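Local atomic coordinates of BPH (Thiobacillus denitrificans, PDB entry 5OVS), a protein that probably hydrolyses peptide bonds as a bacterial proteasome homologue, a tetradecamer of two rings enclosing an inner cavity. Residues D60-L65 / C79-L84; D72-I77 / R126-F131; L104-M109 / V122-T127; D110-N115 / Y135-G140. All blocks are in the same frame, centred on the assembly; numbering follows the deposited sequence.

Contact 1 of 4, residues D60-L65 / C79-L84; sequences DYFASL and CVWNTL
The ring of Tyr61 lies against Leu84 with one face, and the methyl CD1 of Leu84 presses on that face in a CH-pi contact, 4.0 Å from the ring centroid. CD1 is displaced toward the rim, nearest Tyr61 CD2. Farther out, the Tyr61 and Thr83 side chains cross at about a right angle, with Tyr61 OH 3.4 Å from Thr83 CG2. With CG anti to the backbone N (chi1 179°), Tyr61 reaches out from its helix toward Leu84. These residues join the C-terminal end of helix 54-64 to the middle of helix 74-91, two helices that form a helical layer beside the five-stranded sheet of the proteasome-like fold. The axes of the short segments run at 110° to each other and approach no closer than 12.4 Å, a distance bridged by large side chains. Phe62 does so with its ring edge: CE1 of Phe62 approaches Val80 CG1 at 3.9 Å, near the ring plane, while CZ of Phe62 sits 3.9 Å from Trp81 CZ3. The Phe62 and Trp81 side chains cross nearly perpendicularly. An alanine in place of Tyr61 would probably leave Leu84 CD1 without the aromatic face it rests on and open a gap beside Thr83. Pro69, in the loop joining the helices, packs on both Phe62 and Val80, and Leu84 also touches Met109.

Contact 2 of 4, residues D72-I77 / R126-F131; sequences DSVARI and RTVQEF
Val128 faces the start of helix 74-91, and each of its side-chain carbons finds something there. Its CB lies 4.1 Å from Val74 CG1. Beyond it, CG1 of Val128 wedges between two residues one helical turn apart: it stands 3.7 Å from Val74 O and 3.8 Å from Ile77 CG2. Chi1 of -176° turns this methyl opposite the backbone N and into the notch between them. The other methyl, Val128 CG2, also leans on Ile77, 4.0 Å from its CG2. Helix 74-91 thus packs on strand 128-131, the last strand in order across the five-stranded sheet, in a helix-on-sheet layer of the proteasome-like sandwich. The helix begins just here: Ser73 is its N-cap, and its OG accepts from Arg76 N at 3.0 Å. Val74, the first helical residue, spreads its two methyls along the strand. Its CG1 touches Val128, whereas its CG2 reaches along to Glu130, 4.1 Å from Glu130 CB. On the side turned from the strand, Arg76 NH1 and Asp72 OD1 form a salt bridge of 2.7 Å. A neighbouring subunit adjoins the same region: its Asn34 hydrogen-bonds to the backbone of both Val128 and Glu130, and its Leu56 packs on Val74.

Contact 3 of 4, residues L104-M109 / V122-T127; sequences LESSRM and VAAHRT
The carbonyl oxygen of Glu105 is held by both terminal nitrogens of Arg126, NH2 at 2.7 Å and NH1 at 2.8 Å. The guanidinium meets it end-on, with the oxygen close to the guanidinium plane; the NH2 donor lies in the carbonyl plane, on a lone pair of Glu105 O, while NH1 comes from a direction tilted out of it. NH1 of Arg126 has a second acceptor, Ser107 OG at 2.9 Å, and that hydroxyl is also hydrogen-bonded to His85 of helix 74-91. The bend at chi3 (-48°) folds the arginine chain back so that its end meets the loop 104-109. Beside it the backbones join directly: Ser107 N donates to Ala124 O over 2.7 Å in a nearly straight bond. Ala124 closes further on the loop with its CB 3.3 Å from Ser106 OG, the hydroxyl that accepts from Arg108 N in an ST turn. The His125 ring brings its edge to Leu104 O, at 3.4 Å from CD2, and hydrogen-bonds to Asp102 through NE2. A water gives hydrogens to Met109 O and Val122 O. The type I turn from Ala123 to Arg126 thereby docks on the loop leading into strand 111-115. The directly bonded acceptors of the buried arginine are thus a carbonyl and a hydroxyl, and the Glu105 carboxylate, which pairs with Lys89 and His85, may add an electrostatic contribution from farther off.

Contact 4 of 4, residues D110-N115 / Y135-G140; sequences DVLIAN and YAYGSG
Over one face of the Tyr137 ring stands CB of Asp110, a CH-pi contact with CB 3.8 Å from the ring centroid and displaced toward the CG rim; the carboxylate stacks on the ring with the two planes 29° apart. At the ring edge, Val111 O lies 3.4 Å from Tyr137 CE2. Apolar packing adds Leu112, whose CD2 comes to 3.4 Å from Tyr137 CD2, while its CD1 reaches on to the backbone, 4.0 Å from Tyr135 O. With CG beside its own backbone N (chi1 -83°), the tyrosine ring lies across Asp110 and at a slant to Leu112. A serine in place of Tyr137 would probably uncover Asp110 CB and leave Leu112 CD2 beside a gap. Polar linkage runs through one water, which donates to Asp110 OD2 at 2.5 Å and accepts from Gly138 N at 2.7 Å; the other carboxylate oxygen of Asp110 takes the amide of Ala124. Trp22 of a neighbouring subunit meets the Tyr137 ring edge-to-face. No hydrogen bond joins the two segments directly: strand 111-115 belongs to the five-stranded sheet and strand 134-137 borders the four-stranded one, so side chains fill the space between stacked sheets, as in the beta sandwich of Ntn hydrolases such as the proteasome subunits.

Along the chain, contact 1 comes first, closing the short loop between helices 54-64 and 74-91. Contact 2 opens between the two segments of contact 1, at the start of helix 74-91, and crosses contact 1; its span of about fifty residues ends on strand 128-131. Contact 3 opens later, at 104-109, and ends on the same stretch, sharing Arg126 and Thr127 with contact 2. Contact 4 starts inside both, at 110-115, and crosses them by reaching 135-140. Contact 1 ties the two helices together, contact 2 ties helix 74-91 to the five-stranded sheet, contact 3 joins the loop leading into strand 111-115 to the turn between strands 118-122 and 128-131, and contact 4 faces that sheet with the other.

Contact 1 of 4, residues D60-L65 / C79-L84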
loop_
_atom_site.group_PDB
_atom_site.type_symbol
_atom_site.label_atom_id
_atom_site.label_comp_id
_atom_site.label_asym_id
_atom_site.label_seq_id
_atom_site.Cartn_x
_atom_site.Cartn_y
_atom_site.Cartn_z
ATOM N N ASP K 60 31.944 -9.258 -25.758
ATOM C CA ASP K 60 31.423 -8.479 -26.885
ATOM C C ASP K 60 31.898 -7.030 -26.792
ATOM O O ASP K 60 32.534 -6.499 -27.710
ATOM C CB ASP K 60 29.895 -8.529 -26.869
ATOM C CG ASP K 60 29.269 -8.011 -28.133
ATOM O OD1 ASP K 60 29.165 -8.791 -29.101
ATOM O OD2 ASP K 60 28.834 -6.847 -28.156
ATOM N N TYR K 61 31.615 -6.398 -25.663
ATOM C CA TYR K 61 31.993 -5.006 -25.467
ATOM C C TYR K 61 33.492 -4.772 -25.692
ATOM O O TYR K 61 33.879 -3.879 -26.449
ATOM C CB TYR K 61 31.590 -4.529 -24.073
ATOM C CG TYR K 61 31.977 -3.095 -23.816
ATOM C CD1 TYR K 61 31.303 -2.047 -24.443
ATOM C CD2 TYR K 61 33.031 -2.780 -22.957
ATOM C CE1 TYR K 61 31.664 -0.727 -24.216
ATOM C CE2 TYR K 61 33.399 -1.469 -22.721
ATOM C CZ TYR K 61 32.715 -0.443 -23.350
ATOM O OH TYR K 61 33.082 0.861 -23.111
ATOM N N PHE K 62 34.327 -5.575 -25.037
ATOM C CA PHE K 62 35.776 -5.360 -25.074
ATOM C C PHE K 62 36.375 -5.740 -26.420
ATOM O O PHE K 62 37.364 -5.139 -26.843
ATOM C CB PHE K 62 36.483 -6.085 -23.915
ATOM C CG PHE K 62 36.226 -5.461 -22.560
ATOM C CD1 PHE K 62 36.516 -4.118 -22.323
ATOM C CD2 PHE K 62 35.697 -6.215 -21.511
ATOM C CE1 PHE K 62 36.281 -3.544 -21.076
ATOM C CE2 PHE K 62 35.459 -5.644 -20.267
ATOM C CZ PHE K 62 35.755 -4.310 -20.049
ATOM N N ALA K 63 35.773 -6.717 -27.097
ATOM C CA ALA K 63 36.152 -7.057 -28.470
ATOM C C ALA K 63 35.851 -5.906 -29.439
ATOM O O ALA K 63 36.614 -5.669 -30.388
ATOM C CB ALA K 63 35.448 -8.325 -28.923
ATOM N N SER K 64 34.752 -5.189 -29.201
ATOM C CA SER K 64 34.361 -4.085 -30.077
ATOM C C SER K 64 35.270 -2.853 -29.953
ATOM O O SER K 64 35.379 -2.072 -30.898
ATOM C CB SER K 64 32.894 -3.698 -29.849
ATOM O OG SER K 64 32.688 -3.137 -28.566
ATOM N N LEU K 65 35.933 -2.680 -28.811
ATOM C CA LEU K 65 36.834 -1.539 -28.625
ATOM C C LEU K 65 37.982 -1.550 -29.633
ATOM O O LEU K 65 38.392 -2.611 -30.102
ATOM C CB LEU K 65 37.420 -1.536 -27.213
ATOM C CG LEU K 65 36.451 -1.373 -26.041
ATOM C CD1 LEU K 65 37.242 -1.308 -24.747
ATOM C CD2 LEU K 65 35.579 -0.133 -26.203
ATOM N N CYS K 79 37.708 4.504 -14.829
ATOM C CA CYS K 79 37.408 5.170 -16.073
ATOM C C CYS K 79 36.778 4.226 -17.103
ATOM O O CYS K 79 35.793 4.570 -17.776
ATOM C CB CYS K 79 38.718 5.750 -16.600
ATOM S SG CYS K 79 38.570 6.644 -18.132
ATOM N N VAL K 80 37.344 3.033 -17.227
ATOM C CA VAL K 80 36.803 1.996 -18.120
ATOM C C VAL K 80 35.401 1.547 -17.666
ATOM O O VAL K 80 34.455 1.499 -18.472
ATOM C CB VAL K 80 37.758 0.782 -18.178
ATOM C CG1 VAL K 80 37.100 -0.422 -18.829
ATOM C CG2 VAL K 80 39.031 1.152 -18.925
ATOM N N TRP K 81 35.262 1.227 -16.371
ATOM C CA TRP K 81 33.967 0.784 -15.843
ATOM C C TRP K 81 32.901 1.860 -15.932
ATOM O O TRP K 81 31.740 1.556 -16.200
ATOM C CB TRP K 81 34.077 0.233 -14.417
ATOM C CG TRP K 81 33.841 -1.228 -14.387
ATOM C CD1 TRP K 81 32.802 -1.871 -13.798
ATOM C CD2 TRP K 81 34.627 -2.237 -15.032
ATOM N NE1 TRP K 81 32.904 -3.223 -14.003
ATOM C CE2 TRP K 81 34.015 -3.475 -14.761
ATOM C CE3 TRP K 81 35.799 -2.213 -15.801
ATOM C CZ2 TRP K 81 34.529 -4.683 -15.230
ATOM C CZ3 TRP K 81 36.314 -3.416 -16.268
ATOM C CH2 TRP K 81 35.677 -4.635 -15.977
ATOM N N ASN K 82 33.284 3.116 -15.744
ATOM C CA ASN K 82 32.311 4.194 -15.872
ATOM C C ASN K 82 31.797 4.326 -17.302
ATOM O O ASN K 82 30.614 4.510 -17.504
ATOM C CB ASN K 82 32.882 5.526 -15.400
ATOM C CG ASN K 82 31.796 6.541 -15.108
ATOM O OD1 ASN K 82 31.015 6.374 -14.168
ATOM N ND2 ASN K 82 31.733 7.588 -15.912
ATOM N N THR K 83 32.694 4.230 -18.283
ATOM C CA THR K 83 32.317 4.192 -19.700
ATOM C C THR K 83 31.506 2.924 -20.010
ATOM O O THR K 83 30.468 3.002 -20.650
ATOM C CB THR K 83 33.568 4.270 -20.612
ATOM O OG1 THR K 83 34.208 5.538 -20.432
ATOM C CG2 THR K 83 33.221 4.109 -22.085
ATOM N N LEU K 84 31.969 1.767 -19.545
ATOM C CA LEU K 84 31.225 0.515 -19.714
ATOM C C LEU K 84 29.783 0.655 -19.267
ATOM O O LEU K 84 28.879 0.209 -19.965
ATOM C CB LEU K 84 31.871 -0.629 -18.928
ATOM C CG LEU K 84 31.036 -1.905 -18.726
ATOM C CD1 LEU K 84 30.745 -2.575 -20.053
ATOM C CD2 LEU K 84 31.765 -2.875 -17.823
#

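Contact 2 of 4, residues D72-I77 / R126-F131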
loop_
_atom_site.group_PDB
_atom_site.type_symbol
_atom_site.label_atom_id
_atom_site.label_comp_id
_atom_site.label_asym_id
_atom_site.label_seq_id
_atom_site.Cartn_x
_atom_site.Cartn_y
_atom_site.Cartn_z
ATOM N N ASP K 72 45.181 -1.733 -15.153
ATOM C CA ASP K 72 46.291 -1.957 -14.223
ATOM C C ASP K 72 46.519 -0.826 -13.230
ATOM O O ASP K 72 47.567 -0.763 -12.587
ATOM C CB ASP K 72 47.580 -2.265 -14.990
ATOM C CG ASP K 72 47.924 -1.216 -16.050
ATOM O OD1 ASP K 72 47.378 -0.092 -16.066
ATOM O OD2 ASP K 72 48.773 -1.546 -16.890
ATOM N N SER K 73 45.538 0.060 -13.094
ATOM C CA SER K 73 45.476 0.969 -11.949
ATOM C C SER K 73 44.020 1.234 -11.567
ATOM O O SER K 73 43.113 1.040 -12.380
ATOM C CB SER K 73 46.145 2.284 -12.288
ATOM O OG SER K 73 45.241 3.111 -12.993
ATOM N N VAL K 74 43.807 1.690 -10.334
ATOM C CA VAL K 74 42.475 2.032 -9.837
ATOM C C VAL K 74 41.807 3.102 -10.719
ATOM O O VAL K 74 40.660 2.929 -11.154
ATOM C CB VAL K 74 42.549 2.495 -8.359
ATOM C CG1 VAL K 74 41.275 3.197 -7.914
ATOM C CG2 VAL K 74 42.825 1.310 -7.451
ATOM N N ALA K 75 42.530 4.182 -11.011
ATOM C CA ALA K 75 42.009 5.273 -11.853
ATOM C C ALA K 75 41.681 4.836 -13.285
ATOM O O ALA K 75 40.732 5.346 -13.898
ATOM C CB ALA K 75 42.982 6.441 -11.883
ATOM N N ARG K 76 42.458 3.902 -13.819
ATOM C CA ARG K 76 42.206 3.399 -15.174
ATOM C C ARG K 76 41.019 2.460 -15.210
ATOM O O ARG K 76 40.249 2.465 -16.160
ATOM C CB ARG K 76 43.435 2.690 -15.739
ATOM C CG ARG K 76 44.526 3.643 -16.172
ATOM C CD ARG K 76 45.796 2.895 -16.558
ATOM N NE ARG K 76 46.918 3.799 -16.799
ATOM C CZ ARG K 76 48.168 3.407 -17.039
ATOM N NH1 ARG K 76 48.483 2.112 -17.062
ATOM N NH2 ARG K 76 49.116 4.316 -17.243
ATOM N N ILE K 77 40.883 1.643 -14.180
ATOM C CA ILE K 77 39.763 0.716 -14.099
ATOM C C ILE K 77 38.475 1.493 -13.881
ATOM O O ILE K 77 37.453 1.195 -14.493
ATOM C CB ILE K 77 39.959 -0.337 -12.981
ATOM C CG1 ILE K 77 41.152 -1.243 -13.316
ATOM C CG2 ILE K 77 38.691 -1.178 -12.790
ATOM C CD1 ILE K 77 41.705 -1.994 -12.124
ATOM N N ARG K 126 30.589 0.654 -9.089
ATOM C CA ARG K 126 31.870 1.124 -9.641
ATOM C C ARG K 126 32.923 1.511 -8.588
ATOM O O ARG K 126 33.816 2.327 -8.840
ATOM C CB ARG K 126 31.645 2.197 -10.709
ATOM C CG ARG K 126 31.082 1.563 -11.982
ATOM C CD ARG K 126 30.401 2.543 -12.925
ATOM N NE ARG K 126 29.452 3.425 -12.253
ATOM C CZ ARG K 126 28.273 3.047 -11.762
ATOM N NH1 ARG K 126 27.861 1.783 -11.835
ATOM N NH2 ARG K 126 27.495 3.944 -11.173
ATOM N N THR K 127 32.821 0.867 -7.432
ATOM C CA THR K 127 33.798 0.983 -6.378
ATOM C C THR K 127 35.015 0.177 -6.749
ATOM O O THR K 127 35.003 -1.038 -6.599
ATOM C CB THR K 127 33.250 0.371 -5.070
ATOM O OG1 THR K 127 31.932 0.869 -4.829
ATOM C CG2 THR K 127 34.166 0.681 -3.895
ATOM N N VAL K 128 36.056 0.843 -7.229
ATOM C CA VAL K 128 37.282 0.169 -7.639
ATOM C C VAL K 128 38.258 0.089 -6.484
ATOM O O VAL K 128 38.529 1.088 -5.829
ATOM C CB VAL K 128 38.005 0.905 -8.788
ATOM C CG1 VAL K 128 39.219 0.109 -9.235
ATOM C CG2 VAL K 128 37.060 1.170 -9.941
ATOM N N GLN K 129 38.833 -1.091 -6.286
ATOM C CA GLN K 129 39.735 -1.332 -5.170
ATOM C C GLN K 129 40.956 -2.101 -5.637
ATOM O O GLN K 129 40.847 -2.944 -6.515
ATOM C CB GLN K 129 38.988 -2.094 -4.048
ATOM C CG GLN K 129 37.779 -1.323 -3.555
ATOM C CD GLN K 129 37.118 -1.918 -2.320
ATOM O OE1 GLN K 129 36.535 -3.012 -2.357
ATOM N NE2 GLN K 129 37.175 -1.181 -1.225
ATOM N N GLU K 130 42.118 -1.790 -5.074
ATOM C CA GLU K 130 43.288 -2.654 -5.238
ATOM C C GLU K 130 43.431 -3.436 -3.965
ATOM O O GLU K 130 43.346 -2.863 -2.880
ATOM C CB GLU K 130 44.582 -1.876 -5.500
ATOM C CG GLU K 130 45.764 -2.806 -5.728
ATOM C CD GLU K 130 47.038 -2.110 -6.156
ATOM O OE1 GLU K 130 47.102 -0.863 -6.139
ATOM O OE2 GLU K 130 47.992 -2.828 -6.502
ATOM N N PHE K 131 43.649 -4.742 -4.091
ATOM C CA PHE K 131 43.740 -5.602 -2.922
ATOM C C PHE K 131 45.180 -5.934 -2.609
ATOM O O PHE K 131 46.011 -6.025 -3.503
ATOM C CB PHE K 131 42.905 -6.863 -3.130
ATOM C CG PHE K 131 41.453 -6.575 -3.325
ATOM C CD1 PHE K 131 40.713 -6.000 -2.305
ATOM C CD2 PHE K 131 40.823 -6.856 -4.537
ATOM C CE1 PHE K 131 39.374 -5.705 -2.483
ATOM C CE2 PHE K 131 39.477 -6.572 -4.716
ATOM C CZ PHE K 131 38.753 -5.994 -3.688
#

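Contact 3 of 4, residues L104-M109 / V122-T127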
loop_
_atom_site.group_PDB
_atom_site.type_symbol
_atom_site.label_atom_id
_atom_site.label_comp_id
_atom_site.label_asym_id
_atom_site.label_seq_id
_atom_site.Cartn_x
_atom_site.Cartn_y
_atom_site.Cartn_z
ATOM N N LEU K 104 24.462 5.628 -6.211
ATOM C CA LEU K 104 24.780 5.583 -7.631
ATOM C C LEU K 104 24.028 4.451 -8.322
ATOM O O LEU K 104 23.436 3.580 -7.665
ATOM C CB LEU K 104 26.280 5.374 -7.815
ATOM C CG LEU K 104 27.199 6.419 -7.185
ATOM C CD1 LEU K 104 28.588 5.845 -6.944
ATOM C CD2 LEU K 104 27.281 7.665 -8.048
ATOM N N GLU K 105 24.047 4.469 -9.654
ATOM C CA GLU K 105 23.454 3.391 -10.435
ATOM C C GLU K 105 24.321 2.149 -10.278
ATOM O O GLU K 105 25.549 2.230 -10.295
ATOM C CB GLU K 105 23.317 3.775 -11.915
ATOM C CG GLU K 105 22.167 4.734 -12.217
ATOM C CD GLU K 105 22.080 5.128 -13.692
ATOM O OE1 GLU K 105 22.622 4.400 -14.545
ATOM O OE2 GLU K 105 21.462 6.173 -14.013
ATOM N N SER K 106 23.674 1.009 -10.080
ATOM C CA SER K 106 24.356 -0.274 -10.051
ATOM C C SER K 106 24.670 -0.717 -11.483
ATOM O O SER K 106 23.872 -0.507 -12.395
ATOM C CB SER K 106 23.464 -1.316 -9.362
ATOM O OG SER K 106 24.167 -2.521 -9.113
ATOM N N SER K 107 25.833 -1.324 -11.678
ATOM C CA SER K 107 26.095 -2.072 -12.900
ATOM C C SER K 107 25.645 -3.538 -12.750
ATOM O O SER K 107 25.746 -4.317 -13.695
ATOM C CB SER K 107 27.570 -1.965 -13.292
ATOM O OG SER K 107 27.947 -0.603 -13.460
ATOM N N ARG K 108 25.152 -3.895 -11.564
ATOM C CA ARG K 108 24.591 -5.214 -11.265
ATOM C C ARG K 108 25.586 -6.373 -11.272
ATOM O O ARG K 108 25.178 -7.533 -11.161
ATOM C CB ARG K 108 23.431 -5.554 -12.205
ATOM C CG ARG K 108 22.359 -4.487 -12.285
ATOM C CD ARG K 108 21.665 -4.266 -10.960
ATOM N NE ARG K 108 20.386 -3.604 -11.197
ATOM C CZ ARG K 108 19.184 -4.191 -11.144
ATOM N NH1 ARG K 108 19.053 -5.477 -10.817
ATOM N NH2 ARG K 108 18.093 -3.471 -11.398
ATOM N N MET K 109 26.877 -6.083 -11.377
ATOM C CA MET K 109 27.873 -7.122 -11.295
ATOM C C MET K 109 29.028 -6.648 -10.439
ATOM O O MET K 109 29.312 -5.459 -10.349
ATOM C CB MET K 109 28.354 -7.513 -12.686
ATOM C CG MET K 109 28.661 -6.328 -13.560
ATOM S SD MET K 109 29.643 -6.751 -14.995
ATOM C CE MET K 109 29.847 -5.120 -15.693
ATOM N N VAL K 122 36.030 -4.419 -8.824
ATOM C CA VAL K 122 35.068 -3.358 -9.066
ATOM C C VAL K 122 33.730 -3.881 -8.626
ATOM O O VAL K 122 33.211 -4.818 -9.223
ATOM C CB VAL K 122 34.950 -2.980 -10.551
ATOM C CG1 VAL K 122 34.137 -1.689 -10.701
ATOM C CG2 VAL K 122 36.317 -2.827 -11.174
ATOM N N ALA K 123 33.176 -3.286 -7.570
ATOM C CA ALA K 123 31.861 -3.670 -7.102
ATOM C C ALA K 123 30.823 -3.021 -8.017
ATOM O O ALA K 123 31.164 -2.178 -8.854
ATOM C CB ALA K 123 31.665 -3.257 -5.654
ATOM N N ALA K 124 29.568 -3.423 -7.845
ATOM C CA ALA K 124 28.463 -3.031 -8.731
ATOM C C ALA K 124 28.266 -1.519 -8.876
ATOM O O ALA K 124 27.831 -1.048 -9.931
ATOM C CB ALA K 124 27.166 -3.684 -8.251
ATOM N N HIS K 125 28.591 -0.764 -7.829
ATOM C CA HIS K 125 28.473 0.689 -7.866
ATOM C C HIS K 125 29.780 1.381 -8.314
ATOM O O HIS K 125 30.021 2.545 -7.980
ATOM C CB HIS K 125 27.996 1.188 -6.509
ATOM C CG HIS K 125 26.641 0.666 -6.133
ATOM N ND1 HIS K 125 26.462 -0.443 -5.335
ATOM C CD2 HIS K 125 25.397 1.085 -6.477
ATOM C CE1 HIS K 125 25.168 -0.676 -5.188
ATOM N NE2 HIS K 125 24.501 0.233 -5.876
ATOM N N ARG K 126 30.589 0.654 -9.089
ATOM C CA ARG K 126 31.870 1.124 -9.641
ATOM C C ARG K 126 32.923 1.511 -8.588
ATOM O O ARG K 126 33.816 2.327 -8.840
ATOM C CB ARG K 126 31.645 2.197 -10.709
ATOM C CG ARG K 126 31.082 1.563 -11.982
ATOM C CD ARG K 126 30.401 2.543 -12.925
ATOM N NE ARG K 126 29.452 3.425 -12.253
ATOM C CZ ARG K 126 28.273 3.047 -11.762
ATOM N NH1 ARG K 126 27.861 1.783 -11.835
ATOM N NH2 ARG K 126 27.495 3.944 -11.173
ATOM N N THR K 127 32.821 0.867 -7.432
ATOM C CA THR K 127 33.798 0.983 -6.378
ATOM C C THR K 127 35.015 0.177 -6.749
ATOM O O THR K 127 35.003 -1.038 -6.599
ATOM C CB THR K 127 33.250 0.371 -5.070
ATOM O OG1 THR K 127 31.932 0.869 -4.829
ATOM C CG2 THR K 127 34.166 0.681 -3.895
HETATM O O HOH W 1 31.358 -4.232 -11.845
#

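Contact 4 of 4, residues D110-N115 / Y135-G140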
loop_
_atom_site.group_PDB
_atom_site.type_symbol
_atom_site.label_atom_id
_atom_site.label_comp_id
_atom_site.label_asym_id
_atom_site.label_seq_id
_atom_site.Cartn_x
_atom_site.Cartn_y
_atom_site.Cartn_z
ATOM N N ASP K 110 29.665 -7.592 -9.775
ATOM C CA ASP K 110 30.895 -7.337 -9.069
ATOM C C ASP K 110 31.963 -8.100 -9.843
ATOM O O ASP K 110 31.704 -9.201 -10.324
ATOM C CB ASP K 110 30.786 -7.848 -7.641
ATOM C CG ASP K 110 29.663 -7.176 -6.862
ATOM O OD1 ASP K 110 29.582 -5.933 -6.862
ATOM O OD2 ASP K 110 28.867 -7.884 -6.221
ATOM N N VAL K 111 33.148 -7.529 -10.014
ATOM C CA VAL K 111 34.217 -8.278 -10.686
ATOM C C VAL K 111 35.551 -8.204 -9.975
ATOM O O VAL K 111 35.817 -7.268 -9.227
ATOM C CB VAL K 111 34.414 -7.850 -12.159
ATOM C CG1 VAL K 111 33.084 -7.847 -12.880
ATOM C CG2 VAL K 111 35.114 -6.500 -12.235
ATOM N N LEU K 112 36.362 -9.232 -10.196
ATOM C CA LEU K 112 37.757 -9.215 -9.795
ATOM C C LEU K 112 38.607 -9.190 -11.083
ATOM O O LEU K 112 38.251 -9.816 -12.077
ATOM C CB LEU K 112 38.068 -10.422 -8.929
ATOM C CG LEU K 112 37.182 -10.533 -7.673
ATOM C CD1 LEU K 112 37.426 -11.856 -6.978
ATOM C CD2 LEU K 112 37.451 -9.383 -6.722
ATOM N N ILE K 113 39.693 -8.426 -11.061
ATOM C CA ILE K 113 40.580 -8.241 -12.213
ATOM C C ILE K 113 42.007 -8.560 -11.796
ATOM O O ILE K 113 42.587 -7.852 -10.977
ATOM C CB ILE K 113 40.541 -6.798 -12.707
ATOM C CG1 ILE K 113 39.135 -6.463 -13.180
ATOM C CG2 ILE K 113 41.570 -6.582 -13.838
ATOM C CD1 ILE K 113 38.893 -4.986 -13.327
ATOM N N ALA K 114 42.555 -9.634 -12.353
ATOM C CA ALA K 114 43.922 -10.043 -12.087
ATOM C C ALA K 114 44.795 -9.694 -13.286
ATOM O O ALA K 114 44.480 -10.042 -14.410
ATOM C CB ALA K 114 43.975 -11.534 -11.831
ATOM N N ASN K 115 45.893 -8.993 -13.047
ATOM C CA ASN K 115 46.944 -8.871 -14.065
ATOM C C ASN K 115 48.317 -8.698 -13.421
ATOM O O ASN K 115 48.407 -8.414 -12.224
ATOM C CB ASN K 115 46.621 -7.752 -15.064
ATOM C CG ASN K 115 46.690 -6.366 -14.450
ATOM O OD1 ASN K 115 47.757 -5.889 -14.064
ATOM N ND2 ASN K 115 45.551 -5.697 -14.402
ATOM N N TYR K 135 40.792 -11.274 -2.066
ATOM C CA TYR K 135 39.391 -10.907 -1.874
ATOM C C TYR K 135 38.499 -11.831 -2.685
ATOM O O TYR K 135 38.993 -12.674 -3.438
ATOM C CB TYR K 135 39.112 -9.418 -2.200
ATOM C CG TYR K 135 37.946 -8.845 -1.409
ATOM C CD1 TYR K 135 37.922 -8.914 -0.016
ATOM C CD2 TYR K 135 36.862 -8.248 -2.051
ATOM C CE1 TYR K 135 36.849 -8.423 0.708
ATOM C CE2 TYR K 135 35.786 -7.750 -1.336
ATOM C CZ TYR K 135 35.786 -7.839 0.040
ATOM O OH TYR K 135 34.735 -7.328 0.751
ATOM N N ALA K 136 37.187 -11.702 -2.487
ATOM C CA ALA K 136 36.187 -12.548 -3.151
ATOM C C ALA K 136 34.891 -11.776 -3.358
ATOM O O ALA K 136 34.561 -10.916 -2.557
ATOM C CB ALA K 136 35.912 -13.788 -2.314
ATOM N N TYR K 137 34.174 -12.089 -4.435
ATOM C CA TYR K 137 32.848 -11.515 -4.721
ATOM C C TYR K 137 31.917 -12.639 -5.110
ATOM O O TYR K 137 32.346 -13.786 -5.321
ATOM C CB TYR K 137 32.898 -10.511 -5.878
ATOM C CG TYR K 137 33.329 -9.092 -5.538
ATOM C CD1 TYR K 137 32.815 -8.422 -4.428
ATOM C CD2 TYR K 137 34.237 -8.404 -6.372
ATOM C CE1 TYR K 137 33.204 -7.123 -4.135
ATOM C CE2 TYR K 137 34.641 -7.109 -6.083
ATOM C CZ TYR K 137 34.126 -6.475 -4.968
ATOM O OH TYR K 137 34.526 -5.187 -4.690
ATOM N N GLY K 138 30.642 -12.288 -5.217
ATOM C CA GLY K 138 29.571 -13.254 -5.402
ATOM C C GLY K 138 28.888 -13.577 -4.078
ATOM O O GLY K 138 29.369 -13.222 -3.008
ATOM N N SER K 139 27.753 -14.258 -4.162
ATOM C CA SER K 139 27.011 -14.694 -2.978
ATOM C C SER K 139 27.853 -15.615 -2.094
ATOM O O SER K 139 27.596 -15.728 -0.896
ATOM C CB SER K 139 25.722 -15.413 -3.406
ATOM O OG SER K 139 26.004 -16.532 -4.261
ATOM N N GLY K 140 28.859 -16.273 -2.678
ATOM C CA GLY K 140 29.772 -17.118 -1.906
ATOM C C GLY K 140 31.003 -16.477 -1.272
ATOM O O GLY K 140 31.818 -17.191 -0.704
HETATM O O HOH W 2 29.253 -10.008 -4.947
#